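Local coordinates for fatty acid synthase 1, isoform A (Drosophila melanogaster, PDB 6FN6), which probably reduces and dehydrates acyl chains carried on acyl carrier protein, as the modifying region of a multifunctional enzyme that builds long-chain saturated fatty acids with NADPH, at residues Lys163-Val167 against Glu217-Thr221; Val653-Val657 against Ala685-Cys690; Asn803-Ile809 against Asn828-Ile834; Phe1056-Val1062 against Pro1094-Trp1100. One frame throughout, in Å; residues are numbered along the deposited sequence.

Contact 1. Residues Lys163-Val167 against Glu217-Thr221; sequences KLQWV and EQVET
K163, at the end of strand 161-164, lays its aliphatic chain alongside T221, both side chains pointing the same way. Its CD comes 3.3 Å from the carbonyl O of T221 and 4.2 Å from the methyl CG2 of the same residue; a bend at chi2 (-132°) breaks the zigzag of the lysine chain there. L164 turns its side chain from the short helix 217-220 toward F173 and M177 of helix 170-183, while its backbone pairs with L223, the strand neighbour that follows the helix. At Q165 the backbone itself makes the approach: CA lies 3.2 Å from the O of Q218, a CA-H...O contact. That carbonyl also accepts a hydrogen bond from the next residue, W166 N to Q218 O at 2.8 Å, the donor lying above the carbonyl plane. CG of W166 is anti to its backbone N (chi1 175°), and the indole runs beside Q218, whose OE1 lies in plane at the edge of the indole, 3.6 Å from W166 CD1. The ring and amide planes stand 75° apart. L210 O holds NE2 of Q218, and the rings of H206, W170 and F173 meet the indole edge-to-face. The short helix 217-220 thus packs against the end of strand 161-164 in the C-terminal hotdog fold of the dehydratase, the side chain of W166 about 11 Å from that of D175, the predicted proton donor.

Contact 2. Residues Val653-Val657 against Ala685-Cys690; sequences VMAMV and ASTVPC
P689 fills the middle of this contact, its ring set between two methionines of strand 652-656. CG of the proline lies 3.4 Å from the carbonyl O of A655, and CB is just as near that oxygen. On one flank M654 reaches out with CG between its backbone N and carbonyl carbon (chi1 39°), then bends at chi3, so that SD lies 3.8 Å from A685 CB while CE rests 3.6 Å from V688 CG1 and 3.8 Å from P689 CD. On the other flank M656 has its CB 4.0 Å from P689 CB, its CG 4.0 Å from C690 SG, and its sulfur near the proline carbonyl. Farther out, the type I turn from A685 to V688, closed by V688 N bonding to A685 O at 3.0 Å, brings these residues round to helix 689-702. OE1 of E642, on the neighbouring strand 642-646, accepts the backbone N-H of C690, and W674 packs on both M654 and P689. On the strand side, backbone bonds to F643 and W674 fix A655 and M654. With no hydrogen bond between the two segments, the buried join rests on thioether, methyl and pyrrolidine surfaces, so dispersion and exclusion of water rather than directed bonds hold it.

Contact 3. Residues Asn803-Ile809 against Asn828-Ile834; sequences NGRFLEI and NTSFHGI
F806 and F831 lie side by side on neighbouring parallel strands at the end of this chain's own six-stranded Rossmann-type sheet in the enoylreductase region. From F806, CB touches S830 O at 3.7 Å and sits near F831 CD2; CG is near CE2 and CD2 of F831; CD1 makes the closest approach, 3.3 Å from F831 CE2; CE1 follows at 3.7 Å from the same atom. Both rings have CG anti to the backbone N, and their planes are 13° apart, yet slid until they barely overlap. F831 CE1 also reaches E808 CB, and helix 791-797 covers both phenyl groups. On the other face of the sheet, L807 CB meets I834 CD1 at 3.5 Å, and H832 runs beside L807. Five backbone bonds join the strands from S830 N to I834 N. Strand 830-833 pairs antiparallel with a strand of the second subunit, so the sheet continues through the dimer interface, where Y697 OH of that subunit also bonds N828 ND2. Within the chain, N828 ND2 donates to N803 OD1 at 2.9 Å, nearly straight at 169°, with the oxygen in the amide plane of N828 and the two amides turned 78° apart.

Contact 4. Residues Phe1056-Val1062 against Pro1094-Trp1100; sequences FICFSSV and PGTAIQW
F1056 and T1096 begin a run of backbone bonds between parallel strands: T1096 N to F1056 O, C1058 N to T1096 O, I1098 N to C1058 O at 2.8 Å and 171°, a weak one from S1060 N to I1098 O, and W1100 N to S1060 O at 3.1 Å. Among them lie CA-H...O contacts, as from I1057 CA to T1096 O at 3.2 Å. A water adds one more link, accepting from F1056 N and lying 2.7 Å from T1096 OG1. The apolar contacts gather on the face of I1057, F1059 and I1098. I1057 CG2, anti to its backbone N, extends to I1098 CG1 at 3.7 Å, while the phenyl of F1059 runs alongside I1098, F1059 CD1 3.7 Å from I1098 CB. On the face of C1058 and A1097 the polar side chains meet helix 1072-1090: S1060 OG bonds N1078 and Q1099 NE2 bonds E1082. That helix also covers C1058 through M1081 and C1085, and its R1088 makes a cation-pi contact with F1056. Helix 1144-1154, its end apparently tag-derived, packs on the F1059 and I1098 face. Strand 1005-1011 flanks 1055-1060 in the Rossmann-type KR sheet; strand 1162-1168, apparently from the C-terminal tag, lies along 1096-1099.

The four contacts come in series along the chain, each closing before the next opens, and none touches another. Contact 1 belongs to the dehydratase, contacts 2 and 3 to the enoylreductase part and contact 4 to the ketoreductase. Contacts 2 and 3 are the nearest pair, with centres 26 Å and nearest atoms about 9 Å apart; helix 689-702 links them, starting in contact 2 and packing through Y697, A698 and L699 on L807 and I834 of contact 3. Contacts 3 and 4, both parallel strand pairs in Rossmann-type sheets, lie 62 Å apart between centres, on opposite sides of the chain's centre. Of the four, contact 3 alone meets the second subunit, so the enoylreductase part contributes to the dimer interface.

Contact 1. Residues Lys163-Val167 against Glu217-Thr221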
loop_
_atom_site.group_PDB
_atom_site.type_symbol
_atom_site.label_atom_id
_atom_site.label_comp_id
_atom_site.label_asym_id
_atom_site.label_seq_id
_atom_site.Cartn_x
_atom_site.Cartn_y
_atom_site.Cartn_z
ATOM N N LYS A 163 8.028 -34.573 15.026
ATOM C CA LYS A 163 9.459 -34.732 14.802
ATOM C C LYS A 163 9.799 -34.835 13.315
ATOM O O LYS A 163 9.051 -35.423 12.530
ATOM C CB LYS A 163 9.974 -35.960 15.553
ATOM C CG LYS A 163 9.920 -35.814 17.067
ATOM C CD LYS A 163 11.222 -36.232 17.731
ATOM C CE LYS A 163 11.377 -35.577 19.098
ATOM N NZ LYS A 163 10.208 -35.835 19.979
ATOM N N LEU A 164 10.932 -34.248 12.941
ATOM C CA LEU A 164 11.406 -34.263 11.561
ATOM C C LEU A 164 12.816 -34.840 11.508
ATOM O O LEU A 164 13.660 -34.499 12.333
ATOM C CB LEU A 164 11.391 -32.849 10.971
ATOM C CG LEU A 164 10.178 -31.981 11.322
ATOM C CD1 LEU A 164 10.386 -30.548 10.862
ATOM C CD2 LEU A 164 8.914 -32.561 10.713
ATOM N N GLN A 165 13.075 -35.709 10.537
ATOM C CA GLN A 165 14.392 -36.326 10.418
ATOM C C GLN A 165 15.371 -35.359 9.760
ATOM O O GLN A 165 14.966 -34.370 9.154
ATOM C CB GLN A 165 14.315 -37.632 9.620
ATOM C CG GLN A 165 13.820 -37.479 8.195
ATOM C CD GLN A 165 13.684 -38.814 7.485
ATOM O OE1 GLN A 165 13.327 -39.817 8.098
ATOM N NE2 GLN A 165 13.974 -38.832 6.190
ATOM N N TRP A 166 16.662 -35.645 9.908
ATOM C CA TRP A 166 17.710 -34.819 9.322
ATOM C C TRP A 166 18.650 -35.673 8.482
ATOM O O TRP A 166 19.297 -36.586 8.999
ATOM C CB TRP A 166 18.502 -34.090 10.406
ATOM C CG TRP A 166 19.669 -33.330 9.860
ATOM C CD1 TRP A 166 20.986 -33.666 9.962
ATOM C CD2 TRP A 166 19.622 -32.109 9.114
ATOM N NE1 TRP A 166 21.764 -32.726 9.329
ATOM C CE2 TRP A 166 20.949 -31.759 8.801
ATOM C CE3 TRP A 166 18.586 -31.277 8.682
ATOM C CZ2 TRP A 166 21.268 -30.612 8.078
ATOM C CZ3 TRP A 166 18.906 -30.139 7.962
ATOM C CH2 TRP A 166 20.233 -29.818 7.667
ATOM N N VAL A 167 18.718 -35.374 7.188
ATOM C CA VAL A 167 19.574 -36.118 6.272
ATOM C C VAL A 167 20.557 -35.178 5.580
ATOM O O VAL A 167 20.877 -35.362 4.408
ATOM C CB VAL A 167 18.736 -36.893 5.235
ATOM C CG1 VAL A 167 17.893 -37.953 5.922
ATOM C CG2 VAL A 167 17.850 -35.944 4.434
ATOM N N GLU A 217 19.905 -41.578 15.116
ATOM C CA GLU A 217 18.830 -40.869 15.806
ATOM C C GLU A 217 18.290 -39.733 14.940
ATOM O O GLU A 217 17.080 -39.499 14.887
ATOM C CB GLU A 217 19.318 -40.326 17.152
ATOM C CG GLU A 217 19.561 -41.404 18.198
ATOM C CD GLU A 217 20.038 -40.846 19.526
ATOM O OE1 GLU A 217 20.863 -39.908 19.519
ATOM O OE2 GLU A 217 19.581 -41.340 20.578
ATOM N N GLN A 218 19.195 -39.037 14.260
ATOM C CA GLN A 218 18.819 -37.944 13.373
ATOM C C GLN A 218 17.830 -38.422 12.313
ATOM O O GLN A 218 16.997 -37.651 11.834
ATOM C CB GLN A 218 20.059 -37.350 12.700
ATOM C CG GLN A 218 20.982 -36.592 13.642
ATOM C CD GLN A 218 22.289 -36.203 12.981
ATOM O OE1 GLN A 218 22.476 -36.408 11.783
ATOM N NE2 GLN A 218 23.201 -35.630 13.761
ATOM N N VAL A 219 17.925 -39.698 11.957
ATOM C CA VAL A 219 17.099 -40.268 10.902
ATOM C C VAL A 219 15.891 -40.998 11.481
ATOM O O VAL A 219 14.770 -40.824 11.006
ATOM C CB VAL A 219 17.931 -41.221 10.014
ATOM C CG1 VAL A 219 17.073 -41.816 8.904
ATOM C CG2 VAL A 219 19.131 -40.496 9.428
ATOM N N GLU A 220 16.120 -41.809 12.510
ATOM C CA GLU A 220 15.066 -42.658 13.057
ATOM C C GLU A 220 14.158 -41.903 14.030
ATOM O O GLU A 220 12.971 -42.212 14.143
ATOM C CB GLU A 220 15.674 -43.876 13.763
ATOM C CG GLU A 220 16.645 -44.688 12.911
ATOM C CD GLU A 220 15.971 -45.385 11.745
ATOM O OE1 GLU A 220 14.724 -45.362 11.676
ATOM O OE2 GLU A 220 16.690 -45.956 10.898
ATOM N N THR A 221 14.714 -40.920 14.731
ATOM C CA THR A 221 13.970 -40.195 15.759
ATOM C C THR A 221 13.651 -38.767 15.322
ATOM O O THR A 221 12.522 -38.307 15.477
ATOM C CB THR A 221 14.745 -40.163 17.090
ATOM O OG1 THR A 221 14.869 -41.496 17.604
ATOM C CG2 THR A 221 14.032 -39.289 18.121
#

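Contact 2. Residues Val653-Val657 against Ala685-Cys690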
loop_
_atom_site.group_PDB
_atom_site.type_symbol
_atom_site.label_atom_id
_atom_site.label_comp_id
_atom_site.label_asym_id
_atom_site.label_seq_id
_atom_site.Cartn_x
_atom_site.Cartn_y
_atom_site.Cartn_z
ATOM N N VAL A 653 -42.147 -13.271 -0.576
ATOM C CA VAL A 653 -40.959 -12.877 0.171
ATOM C C VAL A 653 -39.719 -12.854 -0.716
ATOM O O VAL A 653 -39.607 -13.617 -1.676
ATOM C CB VAL A 653 -40.736 -13.822 1.374
ATOM C CG1 VAL A 653 -39.504 -13.410 2.178
ATOM C CG2 VAL A 653 -41.965 -13.861 2.265
ATOM N N MET A 654 -38.796 -11.958 -0.381
ATOM C CA MET A 654 -37.468 -11.928 -0.981
ATOM C C MET A 654 -36.452 -12.009 0.150
ATOM O O MET A 654 -36.676 -11.443 1.220
ATOM C CB MET A 654 -37.261 -10.661 -1.809
ATOM C CG MET A 654 -37.864 -9.422 -1.181
ATOM S SD MET A 654 -37.475 -7.907 -2.069
ATOM C CE MET A 654 -35.912 -7.477 -1.318
ATOM N N ALA A 655 -35.352 -12.724 -0.070
ATOM C CA ALA A 655 -34.407 -12.979 1.011
ATOM C C ALA A 655 -32.952 -12.935 0.562
ATOM O O ALA A 655 -32.646 -12.919 -0.630
ATOM C CB ALA A 655 -34.704 -14.329 1.637
ATOM N N MET A 656 -32.064 -12.933 1.551
ATOM C CA MET A 656 -30.627 -12.967 1.325
ATOM C C MET A 656 -30.018 -14.021 2.242
ATOM O O MET A 656 -30.326 -14.068 3.433
ATOM C CB MET A 656 -30.002 -11.595 1.584
ATOM C CG MET A 656 -28.500 -11.542 1.354
ATOM S SD MET A 656 -27.811 -9.894 1.571
ATOM C CE MET A 656 -28.256 -9.548 3.273
ATOM N N VAL A 657 -29.168 -14.873 1.677
ATOM C CA VAL A 657 -28.578 -15.979 2.422
ATOM C C VAL A 657 -27.106 -16.146 2.061
ATOM O O VAL A 657 -26.665 -15.667 1.017
ATOM C CB VAL A 657 -29.347 -17.282 2.164
ATOM C CG1 VAL A 657 -30.683 -17.266 2.892
ATOM C CG2 VAL A 657 -29.557 -17.480 0.667
ATOM N N ALA A 685 -38.279 -8.469 -7.664
ATOM C CA ALA A 685 -37.868 -8.454 -6.265
ATOM C C ALA A 685 -36.551 -9.197 -6.046
ATOM O O ALA A 685 -35.715 -8.772 -5.245
ATOM C CB ALA A 685 -38.961 -9.053 -5.395
ATOM N N SER A 686 -36.365 -10.297 -6.769
ATOM C CA SER A 686 -35.185 -11.141 -6.611
ATOM C C SER A 686 -33.878 -10.373 -6.804
ATOM O O SER A 686 -32.826 -10.800 -6.328
ATOM C CB SER A 686 -35.241 -12.314 -7.596
ATOM O OG SER A 686 -35.314 -11.855 -8.936
ATOM N N THR A 687 -33.947 -9.247 -7.507
ATOM C CA THR A 687 -32.752 -8.477 -7.844
ATOM C C THR A 687 -32.265 -7.584 -6.700
ATOM O O THR A 687 -31.143 -7.081 -6.740
ATOM C CB THR A 687 -32.995 -7.580 -9.071
ATOM O OG1 THR A 687 -33.930 -6.549 -8.730
ATOM C CG2 THR A 687 -33.547 -8.388 -10.231
ATOM N N VAL A 688 -33.099 -7.392 -5.684
ATOM C CA VAL A 688 -32.858 -6.349 -4.685
ATOM C C VAL A 688 -31.917 -6.744 -3.536
ATOM O O VAL A 688 -30.970 -6.016 -3.252
ATOM C CB VAL A 688 -34.208 -5.858 -4.113
ATOM C CG1 VAL A 688 -33.996 -4.903 -2.942
ATOM C CG2 VAL A 688 -35.024 -5.188 -5.194
ATOM N N PRO A 689 -32.181 -7.879 -2.864
ATOM C CA PRO A 689 -31.514 -8.207 -1.595
ATOM C C PRO A 689 -30.004 -7.957 -1.534
ATOM O O PRO A 689 -29.553 -7.204 -0.675
ATOM C CB PRO A 689 -31.796 -9.701 -1.438
ATOM C CG PRO A 689 -33.066 -9.912 -2.134
ATOM C CD PRO A 689 -33.077 -8.963 -3.297
ATOM N N CYS A 690 -29.237 -8.593 -2.412
ATOM C CA CYS A 690 -27.783 -8.565 -2.299
ATOM C C CYS A 690 -27.168 -7.223 -2.672
ATOM O O CYS A 690 -26.427 -6.639 -1.882
ATOM C CB CYS A 690 -27.165 -9.662 -3.164
ATOM S SG CYS A 690 -27.256 -11.291 -2.408
#

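Contact 3. Residues Asn803-Ile809 against Asn828-Ile834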
loop_
_atom_site.group_PDB
_atom_site.type_symbol
_atom_site.label_atom_id
_atom_site.label_comp_id
_atom_site.label_asym_id
_atom_site.label_seq_id
_atom_site.Cartn_x
_atom_site.Cartn_y
_atom_site.Cartn_z
ATOM N N ASN A 803 -10.249 14.021 3.412
ATOM C CA ASN A 803 -11.236 13.344 4.251
ATOM C C ASN A 803 -11.982 12.241 3.506
ATOM O O ASN A 803 -13.017 11.768 3.972
ATOM C CB ASN A 803 -12.238 14.354 4.810
ATOM C CG ASN A 803 -11.571 15.450 5.612
ATOM O OD1 ASN A 803 -10.573 15.215 6.292
ATOM N ND2 ASN A 803 -12.113 16.659 5.528
ATOM N N GLY A 804 -11.455 11.822 2.362
ATOM C CA GLY A 804 -12.109 10.808 1.555
ATOM C C GLY A 804 -12.227 9.458 2.242
ATOM O O GLY A 804 -11.551 9.189 3.236
ATOM N N ARG A 805 -13.094 8.603 1.706
ATOM C CA ARG A 805 -13.325 7.284 2.285
ATOM C C ARG A 805 -13.443 6.222 1.187
ATOM O O ARG A 805 -14.443 6.155 0.473
ATOM C CB ARG A 805 -14.579 7.304 3.163
ATOM C CG ARG A 805 -14.457 8.248 4.352
ATOM C CD ARG A 805 -15.762 8.409 5.117
ATOM N NE ARG A 805 -16.834 8.995 4.315
ATOM C CZ ARG A 805 -16.879 10.268 3.935
ATOM N NH1 ARG A 805 -15.901 11.098 4.266
ATOM N NH2 ARG A 805 -17.899 10.711 3.213
ATOM N N PHE A 806 -12.409 5.395 1.065
ATOM C CA PHE A 806 -12.346 4.391 0.011
ATOM C C PHE A 806 -13.093 3.128 0.425
ATOM O O PHE A 806 -12.871 2.586 1.506
ATOM C CB PHE A 806 -10.889 4.062 -0.315
ATOM C CG PHE A 806 -10.689 3.471 -1.680
ATOM C CD1 PHE A 806 -10.783 2.104 -1.885
ATOM C CD2 PHE A 806 -10.396 4.286 -2.760
ATOM C CE1 PHE A 806 -10.591 1.564 -3.142
ATOM C CE2 PHE A 806 -10.203 3.750 -4.019
ATOM C CZ PHE A 806 -10.300 2.387 -4.210
ATOM N N LEU A 807 -13.968 2.661 -0.457
ATOM C CA LEU A 807 -14.821 1.517 -0.165
ATOM C C LEU A 807 -14.555 0.392 -1.155
ATOM O O LEU A 807 -15.066 0.410 -2.276
ATOM C CB LEU A 807 -16.292 1.930 -0.214
ATOM C CG LEU A 807 -16.637 3.186 0.588
ATOM C CD1 LEU A 807 -18.060 3.633 0.304
ATOM C CD2 LEU A 807 -16.436 2.942 2.074
ATOM N N GLU A 808 -13.751 -0.583 -0.743
ATOM C CA GLU A 808 -13.374 -1.675 -1.632
ATOM C C GLU A 808 -14.371 -2.825 -1.526
ATOM O O GLU A 808 -14.636 -3.332 -0.436
ATOM C CB GLU A 808 -11.962 -2.170 -1.310
ATOM C CG GLU A 808 -11.438 -3.224 -2.274
ATOM C CD GLU A 808 -11.401 -2.735 -3.710
ATOM O OE1 GLU A 808 -10.949 -1.594 -3.939
ATOM O OE2 GLU A 808 -11.827 -3.487 -4.611
ATOM N N ILE A 809 -14.924 -3.226 -2.665
ATOM C CA ILE A 809 -15.832 -4.366 -2.715
ATOM C C ILE A 809 -15.322 -5.412 -3.707
ATOM O O ILE A 809 -16.009 -6.390 -3.994
ATOM C CB ILE A 809 -17.263 -3.920 -3.062
ATOM C CG1 ILE A 809 -17.287 -3.155 -4.388
ATOM C CG2 ILE A 809 -17.827 -3.064 -1.937
ATOM C CD1 ILE A 809 -18.680 -2.898 -4.919
ATOM N N ASN A 828 -6.163 12.411 5.635
ATOM C CA ASN A 828 -7.165 12.139 6.661
ATOM C C ASN A 828 -8.229 11.198 6.111
ATOM O O ASN A 828 -9.417 11.350 6.398
ATOM C CB ASN A 828 -7.817 13.436 7.141
ATOM C CG ASN A 828 -8.453 13.299 8.511
ATOM O OD1 ASN A 828 -7.904 12.655 9.404
ATOM N ND2 ASN A 828 -9.636 13.880 8.673
ATOM N N THR A 829 -7.793 10.216 5.327
ATOM C CA THR A 829 -8.715 9.330 4.629
ATOM C C THR A 829 -8.918 8.013 5.367
ATOM O O THR A 829 -8.268 7.745 6.380
ATOM C CB THR A 829 -8.211 9.027 3.205
ATOM O OG1 THR A 829 -6.834 8.637 3.253
ATOM C CG2 THR A 829 -8.363 10.241 2.317
ATOM N N SER A 830 -9.838 7.204 4.853
ATOM C CA SER A 830 -10.086 5.873 5.388
ATOM C C SER A 830 -10.166 4.866 4.252
ATOM O O SER A 830 -10.745 5.148 3.204
ATOM C CB SER A 830 -11.377 5.847 6.205
ATOM O OG SER A 830 -11.451 6.960 7.075
ATOM N N PHE A 831 -9.579 3.694 4.460
ATOM C CA PHE A 831 -9.727 2.597 3.516
ATOM C C PHE A 831 -10.573 1.506 4.166
ATOM O O PHE A 831 -10.263 1.048 5.264
ATOM C CB PHE A 831 -8.365 2.049 3.093
ATOM C CG PHE A 831 -8.410 1.227 1.838
ATOM C CD1 PHE A 831 -8.870 -0.080 1.862
ATOM C CD2 PHE A 831 -7.997 1.764 0.630
ATOM C CE1 PHE A 831 -8.915 -0.832 0.708
ATOM C CE2 PHE A 831 -8.038 1.015 -0.527
ATOM C CZ PHE A 831 -8.501 -0.284 -0.488
ATOM N N HIS A 832 -11.647 1.109 3.490
ATOM C CA HIS A 832 -12.578 0.124 4.036
ATOM C C HIS A 832 -12.645 -1.149 3.208
ATOM O O HIS A 832 -13.111 -1.135 2.067
ATOM C CB HIS A 832 -13.978 0.722 4.137
ATOM C CG HIS A 832 -14.110 1.767 5.198
ATOM N ND1 HIS A 832 -14.415 1.464 6.507
ATOM C CD2 HIS A 832 -13.968 3.112 5.145
ATOM C CE1 HIS A 832 -14.464 2.579 7.214
ATOM N NE2 HIS A 832 -14.195 3.594 6.411
ATOM N N GLY A 833 -12.188 -2.251 3.792
ATOM C CA GLY A 833 -12.438 -3.563 3.227
ATOM C C GLY A 833 -13.859 -3.970 3.557
ATOM O O GLY A 833 -14.216 -4.098 4.727
ATOM N N ILE A 834 -14.674 -4.171 2.527
ATOM C CA ILE A 834 -16.096 -4.428 2.724
ATOM C C ILE A 834 -16.475 -5.813 2.223
ATOM O O ILE A 834 -16.523 -6.064 1.019
ATOM C CB ILE A 834 -16.941 -3.342 2.039
ATOM C CG1 ILE A 834 -16.690 -1.989 2.707
ATOM C CG2 ILE A 834 -18.428 -3.691 2.086
ATOM C CD1 ILE A 834 -17.009 -0.814 1.833
#

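Contact 4. Residues Phe1056-Val1062 against Pro1094-Trp1100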
loop_
_atom_site.group_PDB
_atom_site.type_symbol
_atom_site.label_atom_id
_atom_site.label_comp_id
_atom_site.label_asym_id
_atom_site.label_seq_id
_atom_site.Cartn_x
_atom_site.Cartn_y
_atom_site.Cartn_z
ATOM N N PHE A 1056 -28.086 -54.117 2.786
ATOM C CA PHE A 1056 -27.278 -55.243 3.225
ATOM C C PHE A 1056 -26.306 -55.537 2.097
ATOM O O PHE A 1056 -26.644 -56.238 1.141
ATOM C CB PHE A 1056 -28.140 -56.467 3.543
ATOM C CG PHE A 1056 -27.392 -57.579 4.230
ATOM C CD1 PHE A 1056 -26.610 -58.461 3.501
ATOM C CD2 PHE A 1056 -27.487 -57.757 5.600
ATOM C CE1 PHE A 1056 -25.925 -59.489 4.128
ATOM C CE2 PHE A 1056 -26.805 -58.785 6.231
ATOM C CZ PHE A 1056 -26.024 -59.651 5.490
ATOM N N ILE A 1057 -25.105 -54.979 2.201
ATOM C CA ILE A 1057 -24.155 -54.992 1.096
ATOM C C ILE A 1057 -22.894 -55.763 1.475
ATOM O O ILE A 1057 -22.390 -55.638 2.588
ATOM C CB ILE A 1057 -23.819 -53.550 0.653
ATOM C CG1 ILE A 1057 -25.108 -52.828 0.248
ATOM C CG2 ILE A 1057 -22.809 -53.557 -0.493
ATOM C CD1 ILE A 1057 -24.937 -51.373 -0.092
ATOM N N CYS A 1058 -22.406 -56.563 0.531
ATOM C CA CYS A 1058 -21.179 -57.332 0.702
ATOM C C CYS A 1058 -20.157 -56.942 -0.365
ATOM O O CYS A 1058 -20.399 -57.137 -1.555
ATOM C CB CYS A 1058 -21.469 -58.835 0.619
ATOM S SG CYS A 1058 -22.689 -59.459 1.807
ATOM N N PHE A 1059 -19.023 -56.386 0.057
ATOM C CA PHE A 1059 -17.959 -56.008 -0.877
ATOM C C PHE A 1059 -16.869 -57.072 -0.981
ATOM O O PHE A 1059 -16.585 -57.779 -0.014
ATOM C CB PHE A 1059 -17.328 -54.676 -0.461
ATOM C CG PHE A 1059 -18.270 -53.512 -0.527
ATOM C CD1 PHE A 1059 -18.426 -52.802 -1.707
ATOM C CD2 PHE A 1059 -18.999 -53.127 0.583
ATOM C CE1 PHE A 1059 -19.293 -51.732 -1.777
ATOM C CE2 PHE A 1059 -19.869 -52.056 0.518
ATOM C CZ PHE A 1059 -20.016 -51.357 -0.664
ATOM N N SER A 1060 -16.258 -57.169 -2.158
ATOM C CA SER A 1060 -15.183 -58.128 -2.401
ATOM C C SER A 1060 -14.615 -57.968 -3.809
ATOM O O SER A 1060 -15.134 -57.194 -4.613
ATOM C CB SER A 1060 -15.682 -59.560 -2.202
ATOM O OG SER A 1060 -16.824 -59.814 -3.001
ATOM N N SER A 1061 -13.538 -58.697 -4.091
ATOM C CA SER A 1061 -12.945 -58.736 -5.425
ATOM C C SER A 1061 -13.188 -60.100 -6.076
ATOM O O SER A 1061 -13.505 -61.073 -5.393
ATOM C CB SER A 1061 -11.447 -58.440 -5.356
ATOM O OG SER A 1061 -10.872 -58.417 -6.650
ATOM N N VAL A 1062 -13.034 -60.163 -7.395
ATOM C CA VAL A 1062 -13.253 -61.400 -8.137
ATOM C C VAL A 1062 -12.103 -62.375 -7.904
ATOM O O VAL A 1062 -10.949 -61.968 -7.764
ATOM C CB VAL A 1062 -13.430 -61.119 -9.645
ATOM C CG1 VAL A 1062 -13.703 -62.411 -10.414
ATOM C CG2 VAL A 1062 -14.547 -60.115 -9.876
ATOM N N PRO A 1094 -33.459 -56.397 1.540
ATOM C CA PRO A 1094 -32.391 -55.779 0.750
ATOM C C PRO A 1094 -31.147 -56.651 0.734
ATOM O O PRO A 1094 -30.772 -57.198 1.771
ATOM C CB PRO A 1094 -32.115 -54.459 1.480
ATOM C CG PRO A 1094 -33.293 -54.224 2.355
ATOM C CD PRO A 1094 -33.844 -55.573 2.697
ATOM N N GLY A 1095 -30.511 -56.776 -0.423
ATOM C CA GLY A 1095 -29.299 -57.560 -0.526
ATOM C C GLY A 1095 -28.565 -57.263 -1.809
ATOM O O GLY A 1095 -29.124 -57.387 -2.897
ATOM N N THR A 1096 -27.296 -56.902 -1.676
ATOM C CA THR A 1096 -26.495 -56.494 -2.814
ATOM C C THR A 1096 -25.072 -56.978 -2.636
ATOM O O THR A 1096 -24.444 -56.719 -1.611
ATOM C CB THR A 1096 -26.478 -54.956 -2.984
ATOM O OG1 THR A 1096 -27.803 -54.432 -2.841
ATOM C CG2 THR A 1096 -25.929 -54.575 -4.352
ATOM N N ALA A 1097 -24.568 -57.694 -3.632
ATOM C CA ALA A 1097 -23.175 -58.103 -3.641
ATOM C C ALA A 1097 -22.427 -57.233 -4.640
ATOM O O ALA A 1097 -22.824 -57.135 -5.803
ATOM C CB ALA A 1097 -23.048 -59.572 -3.992
ATOM N N ILE A 1098 -21.357 -56.591 -4.177
ATOM C CA ILE A 1098 -20.559 -55.713 -5.022
ATOM C C ILE A 1098 -19.200 -56.357 -5.245
ATOM O O ILE A 1098 -18.481 -56.653 -4.293
ATOM C CB ILE A 1098 -20.411 -54.310 -4.395
ATOM C CG1 ILE A 1098 -21.781 -53.714 -4.060
ATOM C CG2 ILE A 1098 -19.642 -53.380 -5.326
ATOM C CD1 ILE A 1098 -22.700 -53.540 -5.253
ATOM N N GLN A 1099 -18.856 -56.568 -6.511
ATOM C CA GLN A 1099 -17.589 -57.192 -6.876
ATOM C C GLN A 1099 -16.761 -56.302 -7.797
ATOM O O GLN A 1099 -17.280 -55.734 -8.758
ATOM C CB GLN A 1099 -17.836 -58.545 -7.544
ATOM C CG GLN A 1099 -18.315 -59.612 -6.583
ATOM C CD GLN A 1099 -18.619 -60.922 -7.274
ATOM O OE1 GLN A 1099 -18.494 -61.037 -8.494
ATOM N NE2 GLN A 1099 -19.022 -61.920 -6.498
ATOM N N TRP A 1100 -15.468 -56.205 -7.501
ATOM C CA TRP A 1100 -14.543 -55.410 -8.300
ATOM C C TRP A 1100 -13.973 -56.246 -9.441
ATOM O O TRP A 1100 -12.802 -56.120 -9.796
ATOM C CB TRP A 1100 -13.409 -54.873 -7.423
ATOM C CG TRP A 1100 -13.819 -53.745 -6.536
ATOM C CD1 TRP A 1100 -14.528 -53.832 -5.374
ATOM C CD2 TRP A 1100 -13.528 -52.356 -6.727
ATOM N NE1 TRP A 1100 -14.706 -52.580 -4.835
ATOM C CE2 TRP A 1100 -14.101 -51.657 -5.646
ATOM C CE3 TRP A 1100 -12.842 -51.636 -7.709
ATOM C CZ2 TRP A 1100 -14.009 -50.272 -5.521
ATOM C CZ3 TRP A 1100 -12.752 -50.261 -7.583
ATOM C CH2 TRP A 1100 -13.332 -49.594 -6.497
HETATM O O HOH W 1 -28.652 -53.823 -0.404
#